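PDB 3IR9: peptide chain release factor subunit 1 from Methanosarcina mazei, which probably directs the ending of protein synthesis at the stop codons UAA, UAG and UGA, represented here by its C-terminal domain alone. Local coordinates for residues S82-E87 with P107-S112; N61-L66 with A158-N163. All coordinates share one frame; numbering follows the deposited sequence.

Interaction 1 of 2, residues S82-E87 with P107-S112; sequences SVCGYE and PKCGSS. With ZN (zinc ion), chain C.
Cys84 and Cys109 reach from the two loops toward one zinc ion. Cys109 SG binds the zinc ion at 2.3 Å, and Cys84 SG lies farther, 2.6 Å from the metal. Cys81 and Cys106 complete the four-cysteine site. Each loop also turns a backbone N-H back onto its own sulfur. Ser111 N gives a weak hydrogen bond to Cys109 SG, and Tyr86 N gives another to Cys84 SG. Such N-H groups probably ease the negative charge on the thiolates.

The pattern is a pair of zinc knuckles. Each CxxC turn supplies two cysteines, one pair spanning the end of strand 75-81 and the loop after it, the other in the loop after strand 87-92. The site closes the tip of the small three-stranded antiparallel sheet in this domain of the eRF1 family.

One direct hydrogen bond joins the loops. Ser82 OG donates to Ser112 O at 2.6 Å, in the carbonyl plane.

The remaining contacts are apolar or nearly so. The Tyr86 side chain swings out with CG anti to the backbone N (chi1 -180°). This brings its ring beside Pro107 and Lys108. Pro107 CD lies over one face in a CH-pi contact, 4.0 Å from the centroid of the Tyr86 ring and offset toward the rim. Lys108 CG approaches Tyr86 CD1 obliquely, and the lysine chain then bends and leads its amine away. With the Tyr86 ring cut back to an alanine, Pro107 CD and Lys108 CG lose their partner, and a gap is likely to open beside the zinc site. On the other side of the metal, Val83 CG2 touches both Cys109 SG and Ser111 OG, each at 3.3 Å. Val83 CG1 also lies against Ser111 OG.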
loop_
_atom_site.group_PDB
_atom_site.type_symbol
_atom_site.label_atom_id
_atom_site.label_comp_id
_atom_site.label_asym_id
_atom_site.label_seq_id
_atom_site.Cartn_x
_atom_site.Cartn_y
_atom_site.Cartn_z
ATOM N N SER A 82 28.161 23.840 -20.206
ATOM C CA SER A 82 29.077 24.367 -19.207
ATOM C C SER A 82 29.781 25.658 -19.630
ATOM O O SER A 82 30.470 26.281 -18.822
ATOM C CB SER A 82 30.108 23.298 -18.846
ATOM O OG SER A 82 30.617 22.670 -20.008
ATOM N N VAL A 83 29.620 26.059 -20.890
ATOM C CA VAL A 83 30.232 27.301 -21.363
ATOM C C VAL A 83 29.247 28.241 -22.070
ATOM O O VAL A 83 29.076 29.391 -21.661
ATOM C CB VAL A 83 31.485 27.046 -22.246
ATOM C CG1 VAL A 83 32.329 25.927 -21.660
ATOM C CG2 VAL A 83 31.098 26.723 -23.675
ATOM N N CYS A 84 28.595 27.759 -23.121
ATOM C CA CYS A 84 27.675 28.608 -23.864
ATOM C C CYS A 84 26.268 28.504 -23.273
ATOM O O CYS A 84 26.046 27.806 -22.279
ATOM C CB CYS A 84 27.721 28.313 -25.378
ATOM S SG CYS A 84 26.548 27.105 -26.048
ATOM N N GLY A 85 25.327 29.223 -23.870
ATOM C CA GLY A 85 23.984 29.302 -23.332
ATOM C C GLY A 85 23.071 28.164 -23.735
ATOM O O GLY A 85 21.855 28.256 -23.572
ATOM N N TYR A 86 23.641 27.083 -24.253
ATOM C CA TYR A 86 22.815 25.953 -24.667
ATOM C C TYR A 86 22.125 25.277 -23.477
ATOM O O TYR A 86 22.717 25.130 -22.405
ATOM C CB TYR A 86 23.627 24.920 -25.462
ATOM C CG TYR A 86 22.783 23.739 -25.900
ATOM C CD1 TYR A 86 21.902 23.850 -26.969
ATOM C CD2 TYR A 86 22.842 22.526 -25.226
ATOM C CE1 TYR A 86 21.108 22.784 -27.362
ATOM C CE2 TYR A 86 22.053 21.447 -25.616
ATOM C CZ TYR A 86 21.189 21.583 -26.687
ATOM O OH TYR A 86 20.404 20.521 -27.091
ATOM N N GLU A 87 20.869 24.879 -23.671
ATOM C CA GLU A 87 20.149 24.064 -22.691
ATOM C C GLU A 87 19.054 23.239 -23.363
ATOM O O GLU A 87 18.606 23.550 -24.467
ATOM C CB GLU A 87 19.537 24.925 -21.576
ATOM C CG GLU A 87 18.057 25.240 -21.785
ATOM C CD GLU A 87 17.456 26.082 -20.671
ATOM O OE1 GLU A 87 16.216 26.068 -20.523
ATOM O OE2 GLU A 87 18.219 26.763 -19.950
ATOM N N PRO A 107 25.867 20.459 -28.791
ATOM C CA PRO A 107 25.702 20.452 -30.245
ATOM C C PRO A 107 25.932 21.853 -30.800
ATOM O O PRO A 107 25.880 22.057 -32.010
ATOM C CB PRO A 107 24.243 20.015 -30.426
ATOM C CG PRO A 107 23.840 19.435 -29.088
ATOM C CD PRO A 107 24.591 20.242 -28.095
ATOM N N LYS A 108 26.205 22.803 -29.910
ATOM C CA LYS A 108 26.456 24.185 -30.302
ATOM C C LYS A 108 27.944 24.539 -30.295
ATOM O O LYS A 108 28.456 25.083 -31.272
ATOM C CB LYS A 108 25.686 25.147 -29.395
ATOM C CG LYS A 108 24.215 25.240 -29.728
ATOM C CD LYS A 108 24.026 25.884 -31.090
ATOM C CE LYS A 108 22.607 25.702 -31.605
ATOM N NZ LYS A 108 22.525 26.013 -33.059
ATOM N N CYS A 109 28.634 24.230 -29.199
ATOM C CA CYS A 109 30.038 24.614 -29.046
ATOM C C CYS A 109 30.946 23.420 -28.767
ATOM O O CYS A 109 32.169 23.560 -28.656
ATOM C CB CYS A 109 30.190 25.636 -27.925
ATOM S SG CYS A 109 30.262 24.905 -26.287
ATOM N N GLY A 110 30.344 22.246 -28.643
ATOM C CA GLY A 110 31.103 21.031 -28.436
ATOM C C GLY A 110 31.629 20.816 -27.029
ATOM O O GLY A 110 32.373 19.868 -26.793
ATOM N N SER A 111 31.254 21.683 -26.094
ATOM C CA SER A 111 31.656 21.516 -24.699
ATOM C C SER A 111 30.797 20.464 -24.004
ATOM O O SER A 111 29.720 20.114 -24.490
ATOM C CB SER A 111 31.548 22.838 -23.943
ATOM O OG SER A 111 32.444 23.792 -24.472
ATOM N N SER A 112 31.271 19.968 -22.864
ATOM C CA SER A 112 30.528 18.965 -22.108
ATOM C C SER A 112 29.267 19.564 -21.495
ATOM O O SER A 112 29.321 20.571 -20.787
ATOM C CB SER A 112 31.401 18.338 -21.014
ATOM O OG SER A 112 30.758 17.227 -20.406
HETATM ZN ZN ZN C . 28.038 24.972 -25.682
#

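Interaction 2 of 2, residues N61-L66 with A158-N163; sequences NSVDVL and AILRYN
Arg161 lays its side chain across Asp64 and along the backbone of residues 61-64. Arg161 CG packs on Asp64 CB at 3.4 Å, and the two side chains cross at about a right angle. From CG to NE the arginine is extended, which carries the guanidinium over Val63 O. Val63 O sits 3.6 Å from the Arg161 guanidinium plane, over its centre. Asn61 O lies at the edge, in plane, and takes a weak 2.7 Å hydrogen bond from Arg161 NH1. Arg161 NH2 bonds to Ser132 O, which is likely to limit the rotation of the group. Asp64 OD1 stays 4.1 Å from Arg161 NE, beyond a salt bridge.

These segments pair antiparallel within the mixed four-stranded sheet of the domain. The pairing holds a classic beta bulge: Asp64 and Val65 both face Ile159. Ile159 O accepts a straight bond from Val65 N and a weak one from Asp64 N. Ile159 N returns a bond to Val65 O. Beyond the bulge, Arg161 N donates a nearly straight hydrogen bond to Ser62 O (N-H...O 174°), just after Asn61 ends helix 51-58 in a Schellman motif.

Val63 CG2 is anti to the carbonyl carbon and meets both Leu160 CD2, at 4.0 Å, and Ala158 CB. Helix 51-58 packs on Val63 and Ala158. Val65 and Ile159 lie on the face opposite Leu66 and Ala158, with Val65 CB 4.2 Å from Ile159 CB, and helix 10-41 packs on Ile159. Tyr162 OH and CZ come close to Ser62 CB, while Ser62 OG bonds to Asn57 ND2.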
loop_
_atom_site.group_PDB
_atom_site.type_symbol
_atom_site.label_atom_id
_atom_site.label_comp_id
_atom_site.label_asym_id
_atom_site.label_seq_id
_atom_site.Cartn_x
_atom_site.Cartn_y
_atom_site.Cartn_z
ATOM N N ASN A 61 -0.650 29.906 -16.846
ATOM C CA ASN A 61 -1.623 30.066 -15.773
ATOM C C ASN A 61 -3.053 29.824 -16.228
ATOM O O ASN A 61 -3.992 30.340 -15.625
ATOM C CB ASN A 61 -1.513 31.479 -15.198
ATOM C CG ASN A 61 -0.077 31.923 -15.029
ATOM O OD1 ASN A 61 0.702 31.287 -14.319
ATOM N ND2 ASN A 61 0.283 33.019 -15.681
ATOM N N SER A 62 -3.211 29.042 -17.293
ATOM C CA SER A 62 -4.529 28.797 -17.886
ATOM C C SER A 62 -5.256 27.577 -17.313
ATOM O O SER A 62 -6.409 27.314 -17.661
ATOM C CB SER A 62 -4.424 28.661 -19.410
ATOM O OG SER A 62 -3.752 27.469 -19.783
ATOM N N VAL A 63 -4.587 26.838 -16.436
ATOM C CA VAL A 63 -5.154 25.596 -15.915
ATOM C C VAL A 63 -5.987 25.809 -14.653
ATOM O O VAL A 63 -5.477 26.223 -13.610
ATOM C CB VAL A 63 -4.065 24.517 -15.689
ATOM C CG1 VAL A 63 -4.556 23.434 -14.734
ATOM C CG2 VAL A 63 -3.643 23.921 -17.027
ATOM N N ASP A 64 -7.280 25.530 -14.769
ATOM C CA ASP A 64 -8.184 25.599 -13.634
ATOM C C ASP A 64 -8.037 24.359 -12.765
ATOM O O ASP A 64 -7.871 24.469 -11.547
ATOM C CB ASP A 64 -9.634 25.738 -14.101
ATOM C CG ASP A 64 -10.590 25.983 -12.952
ATOM O OD1 ASP A 64 -10.140 26.517 -11.913
ATOM O OD2 ASP A 64 -11.784 25.641 -13.091
ATOM N N VAL A 65 -8.098 23.187 -13.400
ATOM C CA VAL A 65 -7.956 21.899 -12.715
ATOM C C VAL A 65 -6.907 21.007 -13.389
ATOM O O VAL A 65 -6.956 20.788 -14.600
ATOM C CB VAL A 65 -9.287 21.118 -12.685
ATOM C CG1 VAL A 65 -9.105 19.801 -11.956
ATOM C CG2 VAL A 65 -10.387 21.940 -12.034
ATOM N N LEU A 66 -5.967 20.489 -12.600
ATOM C CA LEU A 66 -4.907 19.621 -13.117
ATOM C C LEU A 66 -5.111 18.163 -12.710
ATOM O O LEU A 66 -5.324 17.867 -11.536
ATOM C CB LEU A 66 -3.540 20.108 -12.633
ATOM C CG LEU A 66 -2.319 19.248 -12.961
ATOM C CD1 LEU A 66 -2.086 19.141 -14.473
ATOM C CD2 LEU A 66 -1.092 19.808 -12.251
ATOM N N ALA A 158 -6.287 18.031 -17.960
ATOM C CA ALA A 158 -6.600 19.321 -17.365
ATOM C C ALA A 158 -7.867 19.934 -17.946
ATOM O O ALA A 158 -8.117 19.861 -19.149
ATOM C CB ALA A 158 -5.420 20.287 -17.509
ATOM N N ILE A 159 -8.672 20.516 -17.066
ATOM C CA ILE A 159 -9.753 21.391 -17.479
ATOM C C ILE A 159 -9.210 22.811 -17.422
ATOM O O ILE A 159 -8.565 23.203 -16.446
ATOM C CB ILE A 159 -10.966 21.255 -16.551
ATOM C CG1 ILE A 159 -11.477 19.812 -16.559
ATOM C CG2 ILE A 159 -12.057 22.228 -16.961
ATOM C CD1 ILE A 159 -12.406 19.493 -15.405
ATOM N N LEU A 160 -9.453 23.578 -18.475
ATOM C CA LEU A 160 -8.885 24.912 -18.576
ATOM C C LEU A 160 -9.881 25.980 -18.130
ATOM O O LEU A 160 -11.088 25.743 -18.085
ATOM C CB LEU A 160 -8.416 25.179 -20.010
ATOM C CG LEU A 160 -7.685 24.017 -20.684
ATOM C CD1 LEU A 160 -7.199 24.405 -22.076
ATOM C CD2 LEU A 160 -6.531 23.546 -19.813
ATOM N N ARG A 161 -9.358 27.154 -17.788
ATOM C CA ARG A 161 -10.189 28.294 -17.420
ATOM C C ARG A 161 -10.798 28.920 -18.669
ATOM O O ARG A 161 -11.937 29.393 -18.653
ATOM C CB ARG A 161 -9.361 29.328 -16.654
ATOM C CG ARG A 161 -9.007 28.916 -15.233
ATOM C CD ARG A 161 -7.839 29.720 -14.686
ATOM N NE ARG A 161 -7.598 29.441 -13.272
ATOM C CZ ARG A 161 -6.429 29.603 -12.662
ATOM N NH1 ARG A 161 -5.378 30.043 -13.340
ATOM N NH2 ARG A 161 -6.314 29.325 -11.370
ATOM N N TYR A 162 -10.025 28.905 -19.750
ATOM C CA TYR A 162 -10.468 29.411 -21.050
ATOM C C TYR A 162 -9.908 28.583 -22.224
ATOM O O TYR A 162 -9.064 27.700 -22.035
ATOM C CB TYR A 162 -10.148 30.916 -21.204
ATOM C CG TYR A 162 -8.717 31.341 -20.872
ATOM C CD1 TYR A 162 -7.829 31.729 -21.876
ATOM C CD2 TYR A 162 -8.262 31.379 -19.556
ATOM C CE1 TYR A 162 -6.529 32.123 -21.581
ATOM C CE2 TYR A 162 -6.962 31.774 -19.254
ATOM C CZ TYR A 162 -6.100 32.145 -20.270
ATOM O OH TYR A 162 -4.808 32.535 -19.974
ATOM N N ASN A 163 -10.395 28.858 -23.430
ATOM C CA ASN A 163 -9.910 28.168 -24.628
ATOM C C ASN A 163 -8.670 28.843 -25.211
ATOM O O ASN A 163 -8.765 29.869 -25.882
ATOM C CB ASN A 163 -11.013 28.070 -25.694
ATOM C CG ASN A 163 -10.604 27.223 -26.894
ATOM O OD1 ASN A 163 -9.551 26.578 -26.891
ATOM N ND2 ASN A 163 -11.446 27.217 -27.927
#

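Interactions 1 and 2 lie in different parts of one domain. Their centres are about 36 Å apart, and their nearest atoms are about 18 Å apart, with no touch. Interaction 2 is mostly buried, its centre about 14 Å from the centre of the chain. Interaction 1 is a surface contact, its centre about 30 Å from that of the chain, and holds two of the four zinc ligands. Along the chain it is nested: pairing 61-66 with 158-163 closes a long loop, and the zinc-bound loops fall inside it. Strand 63-69 of the mixed sheet is followed by strand 75-81, which runs out to the metal. Strand 113-120 follows the second zinc-binding loop and leads into helix 121-131.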